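Local coordinates for toxin-like protein (Paenibacillus larvae subsp. larvae BRL-230010, PDB 5DZQ) that probably transfers ADP-ribose from NAD+ onto a host target protein, as do related C3-like mono-ADP-ribosyltransferase toxins, which modify Rho GTPases, at residues V44-A49 against D72-K77; A60-L65 against T134-L139; E80-S85 against E180-R185. All blocks are in the same frame, centred on the assembly; numbering follows the deposited sequence.

Interaction 1. Residues V44-A49 against D72-K77; sequences VKEYTA and DKKILK
The carboxylate of Glu46 is the flat group of this contact, and it meets the ammonium of Lys74 through OE1 alone: Lys74 NZ donates a 2.9 Å hydrogen bond to Glu46 OE1, on the syn lone pair that faces the other oxygen. The stronger partner of Lys74 NZ is Tyr111 O of the second subunit; the salt bridge to Glu46 is added to it. The last methylenes of the lysine come up to the same carboxylate oxygen, with Lys74 CD and Lys74 CE each 3.6 Å from Glu46 OE1. Glu46 reaches out from helix 38-49 as a straight arm, CG anti to its backbone N (chi1 179°) and extended to the carboxylate. Lys74, on helix 69-83, is likewise stretched beyond CG, and the two arms cross at about a right angle; they are the one pair that touches, and 65 Å² is buried, both sides summed. The helices are joined more closely by Val44 and Tyr47, which pack on Leu78. Separately, the Tyr47 ring meets, edge-to-face, that of Tyr138 in the loop after strand 132-135. Glu46 also packs on Asn114 of the second subunit, so the salt bridge lies at a surface seam between two helices and a neighbouring chain. The ammonium is shared between a carboxylate oxygen of its own chain and a carbonyl of the other subunit, and its charge is probably partly balanced at the subunit interface.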
loop_
_atom_site.group_PDB
_atom_site.type_symbol
_atom_site.label_atom_id
_atom_site.label_comp_id
_atom_site.label_asym_id
_atom_site.label_seq_id
_atom_site.Cartn_x
_atom_site.Cartn_y
_atom_site.Cartn_z
ATOM N N VAL B 44 -3.489 -3.476 17.192
ATOM C CA VAL B 44 -2.226 -3.472 16.449
ATOM C C VAL B 44 -2.395 -4.209 15.121
ATOM O O VAL B 44 -1.953 -3.731 14.071
ATOM C CB VAL B 44 -1.075 -4.099 17.262
ATOM C CG1 VAL B 44 0.142 -4.322 16.384
ATOM C CG2 VAL B 44 -0.727 -3.184 18.435
ATOM N N LYS B 45 -3.072 -5.351 15.161
ATOM C CA LYS B 45 -3.354 -6.088 13.930
ATOM C C LYS B 45 -4.296 -5.322 13.005
ATOM O O LYS B 45 -4.136 -5.369 11.777
ATOM C CB LYS B 45 -3.940 -7.459 14.254
ATOM C CG LYS B 45 -2.931 -8.409 14.877
ATOM C CD LYS B 45 -3.438 -9.835 14.798
ATOM C CE LYS B 45 -2.554 -10.785 15.564
ATOM N NZ LYS B 45 -3.119 -12.166 15.496
ATOM N N GLU B 46 -5.277 -4.631 13.588
ATOM C CA GLU B 46 -6.186 -3.793 12.798
ATOM C C GLU B 46 -5.394 -2.767 11.996
ATOM O O GLU B 46 -5.597 -2.627 10.782
ATOM C CB GLU B 46 -7.217 -3.068 13.677
ATOM C CG GLU B 46 -8.163 -2.154 12.859
ATOM C CD GLU B 46 -9.273 -1.512 13.690
ATOM O OE1 GLU B 46 -9.625 -0.346 13.419
ATOM O OE2 GLU B 46 -9.801 -2.177 14.603
ATOM N N TYR B 47 -4.498 -2.062 12.681
ATOM C CA TYR B 47 -3.616 -1.078 12.053
ATOM C C TYR B 47 -2.779 -1.704 10.944
ATOM O O TYR B 47 -2.748 -1.190 9.820
ATOM C CB TYR B 47 -2.651 -0.396 13.064
ATOM C CG TYR B 47 -1.556 0.334 12.298
ATOM C CD1 TYR B 47 -1.787 1.589 11.745
ATOM C CD2 TYR B 47 -0.329 -0.278 12.035
ATOM C CE1 TYR B 47 -0.800 2.231 10.983
ATOM C CE2 TYR B 47 0.636 0.343 11.273
ATOM C CZ TYR B 47 0.392 1.597 10.744
ATOM O OH TYR B 47 1.369 2.211 9.989
ATOM N N THR B 48 -2.078 -2.792 11.251
ATOM C CA THR B 48 -1.103 -3.315 10.290
ATOM C C THR B 48 -1.811 -3.745 9.004
ATOM O O THR B 48 -1.249 -3.632 7.915
ATOM C CB THR B 48 -0.279 -4.495 10.860
ATOM O OG1 THR B 48 -1.154 -5.544 11.253
ATOM C CG2 THR B 48 0.545 -4.050 12.080
ATOM N N ALA B 49 -3.058 -4.196 9.120
ATOM C CA ALA B 49 -3.816 -4.649 7.942
ATOM C C ALA B 49 -4.586 -3.514 7.242
ATOM O O ALA B 49 -5.109 -3.691 6.147
ATOM C CB ALA B 49 -4.794 -5.766 8.341
ATOM N N ASP B 72 -9.462 8.997 16.793
ATOM C CA ASP B 72 -8.552 9.491 17.817
ATOM C C ASP B 72 -8.504 8.508 18.971
ATOM O O ASP B 72 -7.448 8.265 19.533
ATOM C CB ASP B 72 -8.974 10.872 18.321
ATOM C CG ASP B 72 -8.695 11.972 17.317
ATOM O OD1 ASP B 72 -7.930 11.732 16.359
ATOM O OD2 ASP B 72 -9.242 13.079 17.484
ATOM N N LYS B 73 -9.659 7.939 19.315
ATOM C CA LYS B 73 -9.731 6.966 20.409
ATOM C C LYS B 73 -8.811 5.767 20.161
ATOM O O LYS B 73 -8.079 5.337 21.062
ATOM C CB LYS B 73 -11.169 6.479 20.606
ATOM C CG LYS B 73 -12.079 7.436 21.355
ATOM C CD LYS B 73 -13.372 6.727 21.761
ATOM C CE LYS B 73 -14.314 7.644 22.532
ATOM N NZ LYS B 73 -14.887 8.712 21.665
ATOM N N LYS B 74 -8.844 5.234 18.943
ATOM C CA LYS B 74 -7.980 4.109 18.579
ATOM C C LYS B 74 -6.514 4.509 18.578
ATOM O O LYS B 74 -5.634 3.735 18.971
ATOM C CB LYS B 74 -8.332 3.564 17.184
ATOM C CG LYS B 74 -9.749 3.069 17.007
ATOM C CD LYS B 74 -9.895 2.502 15.601
ATOM C CE LYS B 74 -11.349 2.306 15.220
ATOM N NZ LYS B 74 -11.474 1.843 13.808
ATOM N N ILE B 75 -6.245 5.705 18.076
ATOM C CA ILE B 75 -4.867 6.137 17.918
ATOM C C ILE B 75 -4.235 6.245 19.299
ATOM O O ILE B 75 -3.086 5.846 19.494
ATOM C CB ILE B 75 -4.775 7.475 17.142
ATOM C CG1 ILE B 75 -4.980 7.220 15.635
ATOM C CG2 ILE B 75 -3.435 8.147 17.383
ATOM C CD1 ILE B 75 -5.168 8.466 14.819
ATOM N N LEU B 76 -4.995 6.751 20.269
ATOM C CA LEU B 76 -4.454 6.854 21.620
ATOM C C LEU B 76 -4.126 5.488 22.205
ATOM O O LEU B 76 -3.117 5.331 22.890
ATOM C CB LEU B 76 -5.422 7.592 22.525
ATOM C CG LEU B 76 -5.489 9.074 22.165
ATOM C CD1 LEU B 76 -6.533 9.774 23.004
ATOM C CD2 LEU B 76 -4.122 9.719 22.344
ATOM N N LYS B 77 -4.978 4.503 21.931
ATOM C CA LYS B 77 -4.725 3.149 22.413
ATOM C C LYS B 77 -3.532 2.514 21.703
ATOM O O LYS B 77 -2.721 1.830 22.325
ATOM C CB LYS B 77 -5.968 2.267 22.236
ATOM C CG LYS B 77 -7.196 2.737 23.015
ATOM C CD LYS B 77 -8.224 1.618 23.148
ATOM C CE LYS B 77 -9.353 2.003 24.088
ATOM N NZ LYS B 77 -10.323 2.915 23.430
#

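Interaction 2. Residues A60-L65 against T134-L139; sequences ANEGKL and TEYGYL
Glu62 lies over one face of the Tyr136 ring, at the point where a Schellman motif ends helix 51-60. With its positive phi, Glu62 is the C-prime residue: Gly63 N bonds to Leu58 O and Glu62 N to Arg59 O. The same residues form a type I' beta turn from Asn61 to Lys64, closed by a backbone bond of Lys64 N to Asn61 O. The tyrosine can be followed outward beneath this turn. Tyr136 CB starts near the backbone, 3.9 Å from Gly63 N. Next along one side of the ring, Tyr136 CD1 approaches Glu62 C to 3.5 Å, and CE1 comes equally near the carbonyl oxygen of Glu62. On the other side, CD2 and CE2 lie under the CA of Glu62, giving a CH-pi contact: Glu62 CA is 3.6 Å from the centroid of the Tyr136 ring and only 6° off its normal. Toward the tip, Tyr136 CZ meets Glu62 CB at 3.8 Å, and Tyr136 OH ends 4.0 Å from Glu62 CB, with CG close behind. The two side chains therefore run side by side in the same direction, with carboxylate and ring planes 22° apart. Arg59 and Asn186 also touch Tyr136. Backbone and aliphatic carbons thus dock the turn onto the loop that follows strand 132-135. That loop is braced by Glu135, whose OE2, also salt-bridged to Arg59, accepts a bond from Gly137 N at 3.0 Å, met on the anti side and 25° out of the carboxylate plane.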
loop_
_atom_site.group_PDB
_atom_site.type_symbol
_atom_site.label_atom_id
_atom_site.label_comp_id
_atom_site.label_asym_id
_atom_site.label_seq_id
_atom_site.Cartn_x
_atom_site.Cartn_y
_atom_site.Cartn_z
ATOM N N ALA B 60 -2.663 14.226 7.270
ATOM C CA ALA B 60 -3.491 15.338 6.840
ATOM C C ALA B 60 -3.464 16.448 7.887
ATOM O O ALA B 60 -3.512 17.628 7.555
ATOM C CB ALA B 60 -4.912 14.880 6.588
ATOM N N ASN B 61 -3.358 16.059 9.153
ATOM C CA ASN B 61 -3.441 17.015 10.248
ATOM C C ASN B 61 -2.103 17.231 10.954
ATOM O O ASN B 61 -2.054 17.757 12.078
ATOM C CB ASN B 61 -4.500 16.549 11.240
ATOM C CG ASN B 61 -5.858 16.383 10.589
ATOM O OD1 ASN B 61 -6.430 17.355 10.089
ATOM N ND2 ASN B 61 -6.384 15.153 10.590
ATOM N N GLU B 62 -1.028 16.827 10.282
ATOM C CA GLU B 62 0.330 17.020 10.779
ATOM C C GLU B 62 0.482 16.427 12.168
ATOM O O GLU B 62 1.068 17.046 13.063
ATOM C CB GLU B 62 0.699 18.511 10.794
ATOM C CG GLU B 62 0.806 19.126 9.414
ATOM C CD GLU B 62 1.268 20.571 9.447
ATOM O OE1 GLU B 62 1.306 21.163 10.549
ATOM O OE2 GLU B 62 1.594 21.112 8.371
ATOM N N GLY B 63 -0.092 15.243 12.351
ATOM C CA GLY B 63 0.123 14.475 13.562
ATOM C C GLY B 63 -0.658 14.963 14.764
ATOM O O GLY B 63 -0.436 14.491 15.876
ATOM N N LYS B 64 -1.575 15.902 14.549
ATOM C CA LYS B 64 -2.385 16.425 15.643
ATOM C C LYS B 64 -3.755 15.767 15.633
ATOM O O LYS B 64 -4.326 15.552 14.572
ATOM C CB LYS B 64 -2.538 17.936 15.538
ATOM C CG LYS B 64 -1.237 18.714 15.591
ATOM C CD LYS B 64 -1.480 20.154 15.195
ATOM C CE LYS B 64 -0.170 20.882 14.943
ATOM N NZ LYS B 64 -0.413 22.209 14.313
ATOM N N LEU B 65 -4.286 15.466 16.815
ATOM C CA LEU B 65 -5.592 14.808 16.919
ATOM C C LEU B 65 -6.694 15.827 17.177
ATOM O O LEU B 65 -6.423 17.015 17.354
ATOM C CB LEU B 65 -5.575 13.751 18.029
ATOM C CG LEU B 65 -4.449 12.708 17.975
ATOM C CD1 LEU B 65 -4.583 11.724 19.129
ATOM C CD2 LEU B 65 -4.431 11.969 16.633
ATOM N N THR B 134 10.034 14.628 10.647
ATOM C CA THR B 134 9.020 13.926 11.419
ATOM C C THR B 134 8.104 13.150 10.480
ATOM O O THR B 134 7.648 13.689 9.477
ATOM C CB THR B 134 8.183 14.904 12.266
ATOM O OG1 THR B 134 9.025 15.542 13.232
ATOM C CG2 THR B 134 7.069 14.165 12.985
ATOM N N GLU B 135 7.869 11.877 10.789
ATOM C CA GLU B 135 6.850 11.100 10.103
ATOM C C GLU B 135 5.573 11.170 10.937
ATOM O O GLU B 135 5.525 10.657 12.049
ATOM C CB GLU B 135 7.281 9.644 9.908
ATOM C CG GLU B 135 6.188 8.750 9.290
ATOM C CD GLU B 135 5.570 9.347 8.029
ATOM O OE1 GLU B 135 6.346 9.752 7.133
ATOM O OE2 GLU B 135 4.312 9.442 7.944
ATOM N N TYR B 136 4.546 11.810 10.398
ATOM C CA TYR B 136 3.285 11.958 11.109
ATOM C C TYR B 136 2.532 10.649 11.324
ATOM O O TYR B 136 1.913 10.445 12.367
ATOM C CB TYR B 136 2.411 12.935 10.349
ATOM C CG TYR B 136 3.007 14.316 10.338
ATOM C CD1 TYR B 136 3.556 14.859 11.496
ATOM C CD2 TYR B 136 3.044 15.070 9.177
ATOM C CE1 TYR B 136 4.112 16.124 11.502
ATOM C CE2 TYR B 136 3.592 16.346 9.175
ATOM C CZ TYR B 136 4.130 16.862 10.338
ATOM O OH TYR B 136 4.686 18.122 10.342
ATOM N N GLY B 137 2.553 9.776 10.324
ATOM C CA GLY B 137 1.889 8.497 10.452
ATOM C C GLY B 137 2.712 7.555 11.314
ATOM O O GLY B 137 3.811 7.901 11.737
ATOM N N TYR B 138 2.164 6.377 11.595
ATOM C CA TYR B 138 2.942 5.301 12.202
ATOM C C TYR B 138 3.968 4.866 11.172
ATOM O O TYR B 138 3.733 4.983 9.971
ATOM C CB TYR B 138 2.056 4.128 12.613
ATOM C CG TYR B 138 1.119 4.469 13.754
ATOM C CD1 TYR B 138 1.551 4.411 15.078
ATOM C CD2 TYR B 138 -0.173 4.889 13.504
ATOM C CE1 TYR B 138 0.695 4.744 16.133
ATOM C CE2 TYR B 138 -1.027 5.217 14.540
ATOM C CZ TYR B 138 -0.589 5.152 15.849
ATOM O OH TYR B 138 -1.461 5.492 16.870
ATOM N N LEU B 139 5.101 4.368 11.633
ATOM C CA LEU B 139 6.193 4.094 10.717
ATOM C C LEU B 139 6.489 2.593 10.655
ATOM O O LEU B 139 7.175 2.051 11.522
ATOM C CB LEU B 139 7.420 4.888 11.151
ATOM C CG LEU B 139 8.697 4.809 10.314
ATOM C CD1 LEU B 139 8.399 5.179 8.883
ATOM C CD2 LEU B 139 9.756 5.729 10.902
#

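Interaction 3. Residues E80-S85 against E180-R185; sequences EALKKS and ELLLPR
Leu82 drives both of its methyls into the backbone at the end of strand 179-183, and this forked grip is the tight part of the contact. Leu82 CD2 lies 3.6 Å from Leu182 O and 4.2 Å from Leu182 CG, where the two leucine side chains cross at about a right angle. The other branch, Leu82 CD1, rests 3.7 Å from Pro184 CA. In Leu82, chi1 (-83°) sets CG anti to the carbonyl carbon, and chi2 (169°) sends CD2 to Leu182 and CD1 to Pro184. Tyr138 closes in on Leu82, and Tyr47 on Leu182, so these two leucines are buried, while Pro184 stays partly exposed. The solvent side is looser: Lys83 points away from the strand and makes a weak salt bridge back to Glu80, with Lys83 NZ 3.4 Å from Glu80 OE2. As the helix unwinds, Leu82 O takes bonds from both Ser85 N and Ser85 OG, the hydroxyl at 2.6 Å. Leucine packing thus seats the end of helix 69-83 on the central strand of a three-stranded antiparallel sheet. That strand carries Glu180, at a position consistent with the Gln-x-Glu motif of the C3-like ADP-ribosyltransferase fold.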
loop_
_atom_site.group_PDB
_atom_site.type_symbol
_atom_site.label_atom_id
_atom_site.label_comp_id
_atom_site.label_asym_id
_atom_site.label_seq_id
_atom_site.Cartn_x
_atom_site.Cartn_y
_atom_site.Cartn_z
ATOM N N GLU B 80 -0.390 3.723 23.076
ATOM C CA GLU B 80 -0.104 3.141 24.385
ATOM C C GLU B 80 0.441 1.734 24.240
ATOM O O GLU B 80 1.348 1.325 24.968
ATOM C CB GLU B 80 -1.352 3.143 25.257
ATOM C CG GLU B 80 -1.696 4.518 25.804
ATOM C CD GLU B 80 -0.537 5.162 26.561
ATOM O OE1 GLU B 80 0.122 4.469 27.373
ATOM O OE2 GLU B 80 -0.278 6.366 26.334
ATOM N N ALA B 81 -0.107 0.999 23.284
ATOM C CA ALA B 81 0.391 -0.334 22.975
ATOM C C ALA B 81 1.869 -0.266 22.606
ATOM O O ALA B 81 2.684 -1.023 23.134
ATOM C CB ALA B 81 -0.411 -0.960 21.847
ATOM N N LEU B 82 2.215 0.661 21.717
ATOM C CA LEU B 82 3.603 0.801 21.283
ATOM C C LEU B 82 4.517 1.234 22.426
ATOM O O LEU B 82 5.710 0.906 22.431
ATOM C CB LEU B 82 3.708 1.784 20.117
ATOM C CG LEU B 82 3.407 1.180 18.739
ATOM C CD1 LEU B 82 3.264 2.251 17.630
ATOM C CD2 LEU B 82 4.476 0.152 18.352
ATOM N N LYS B 83 3.979 1.976 23.392
ATOM C CA LYS B 83 4.809 2.412 24.516
ATOM C C LYS B 83 5.214 1.242 25.411
ATOM O O LYS B 83 6.169 1.347 26.175
ATOM C CB LYS B 83 4.095 3.473 25.357
ATOM C CG LYS B 83 4.228 4.889 24.829
ATOM C CD LYS B 83 3.451 5.864 25.704
ATOM C CE LYS B 83 3.458 7.265 25.115
ATOM N NZ LYS B 83 2.563 8.196 25.865
ATOM N N LYS B 84 4.489 0.131 25.310
ATOM C CA LYS B 84 4.809 -1.070 26.085
ATOM C C LYS B 84 5.922 -1.883 25.428
ATOM O O LYS B 84 6.348 -2.914 25.963
ATOM C CB LYS B 84 3.570 -1.954 26.261
ATOM C CG LYS B 84 2.450 -1.346 27.101
ATOM C CD LYS B 84 1.308 -2.344 27.252
ATOM C CE LYS B 84 0.163 -1.779 28.078
ATOM N NZ LYS B 84 -0.965 -2.748 28.181
ATOM N N SER B 85 6.380 -1.430 24.263
ATOM C CA SER B 85 7.489 -2.092 23.577
ATOM C C SER B 85 8.786 -1.335 23.795
ATOM O O SER B 85 8.778 -0.114 23.929
ATOM C CB SER B 85 7.210 -2.222 22.077
ATOM O OG SER B 85 7.264 -0.957 21.431
ATOM N N GLU B 180 7.587 -7.238 10.453
ATOM C CA GLU B 180 8.003 -5.868 10.227
ATOM C C GLU B 180 8.212 -5.218 11.592
ATOM O O GLU B 180 7.762 -5.750 12.617
ATOM C CB GLU B 180 6.955 -5.090 9.419
ATOM C CG GLU B 180 6.805 -5.568 7.976
ATOM C CD GLU B 180 6.009 -4.610 7.101
ATOM O OE1 GLU B 180 5.412 -3.657 7.636
ATOM O OE2 GLU B 180 5.984 -4.802 5.866
ATOM N N LEU B 181 8.897 -4.080 11.606
ATOM C CA LEU B 181 9.091 -3.336 12.835
ATOM C C LEU B 181 8.256 -2.060 12.765
ATOM O O LEU B 181 8.375 -1.262 11.824
ATOM C CB LEU B 181 10.569 -3.024 13.064
ATOM C CG LEU B 181 10.893 -2.359 14.407
ATOM C CD1 LEU B 181 10.467 -3.233 15.597
ATOM C CD2 LEU B 181 12.368 -2.015 14.506
ATOM N N LEU B 182 7.397 -1.878 13.759
ATOM C CA LEU B 182 6.446 -0.778 13.753
ATOM C C LEU B 182 6.888 0.279 14.742
ATOM O O LEU B 182 7.065 0.001 15.925
ATOM C CB LEU B 182 5.038 -1.275 14.098
ATOM C CG LEU B 182 3.966 -0.192 14.211
ATOM C CD1 LEU B 182 3.782 0.520 12.867
ATOM C CD2 LEU B 182 2.656 -0.812 14.677
ATOM N N LEU B 183 7.085 1.495 14.258
ATOM C CA LEU B 183 7.523 2.568 15.138
ATOM C C LEU B 183 6.361 3.514 15.420
ATOM O O LEU B 183 5.416 3.584 14.632
ATOM C CB LEU B 183 8.711 3.324 14.521
ATOM C CG LEU B 183 10.095 2.768 14.882
ATOM C CD1 LEU B 183 10.358 1.462 14.160
ATOM C CD2 LEU B 183 11.202 3.773 14.601
ATOM N N PRO B 184 6.415 4.229 16.566
ATOM C CA PRO B 184 5.364 5.191 16.910
ATOM C C PRO B 184 5.117 6.244 15.823
ATOM O O PRO B 184 6.004 6.572 15.026
ATOM C CB PRO B 184 5.907 5.870 18.181
ATOM C CG PRO B 184 6.810 4.853 18.793
ATOM C CD PRO B 184 7.416 4.091 17.641
ATOM N N ARG B 185 3.911 6.785 15.809
ATOM C CA ARG B 185 3.638 7.957 15.000
ATOM C C ARG B 185 4.480 9.122 15.541
ATOM O O ARG B 185 4.979 9.069 16.672
ATOM C CB ARG B 185 2.147 8.294 15.010
ATOM C CG ARG B 185 1.643 8.805 16.350
ATOM C CD ARG B 185 0.141 8.973 16.325
ATOM N NE ARG B 185 -0.358 9.484 17.597
ATOM C CZ ARG B 185 -0.577 10.767 17.860
ATOM N NH1 ARG B 185 -0.347 11.695 16.944
ATOM N NH2 ARG B 185 -1.043 11.122 19.047
#

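Interactions 1 and 3 share helix 69-83, and their centres are about 11 Å apart; interaction 2 lies about 14 Å, centre to centre, from each. Along the chain interaction 1 closes before interaction 3 opens, whereas interaction 2 alternates with both. Direct bonds tie 2 to 3: Leu139 pairs with Leu183 between neighbouring strands, and Arg185 NH1 reaches Gly63 O. Tyr138 touches Tyr47 and Ile75 as well as Arg185, linking all three. Interaction 1 joins two of the N-terminal helices, interaction 2 docks the turn after helix 51-60 on the loop from the five-stranded to the three-stranded sheet, and interaction 3 seats helix 69-83 on the three-stranded sheet, all within one ADP-ribosyltransferase fold.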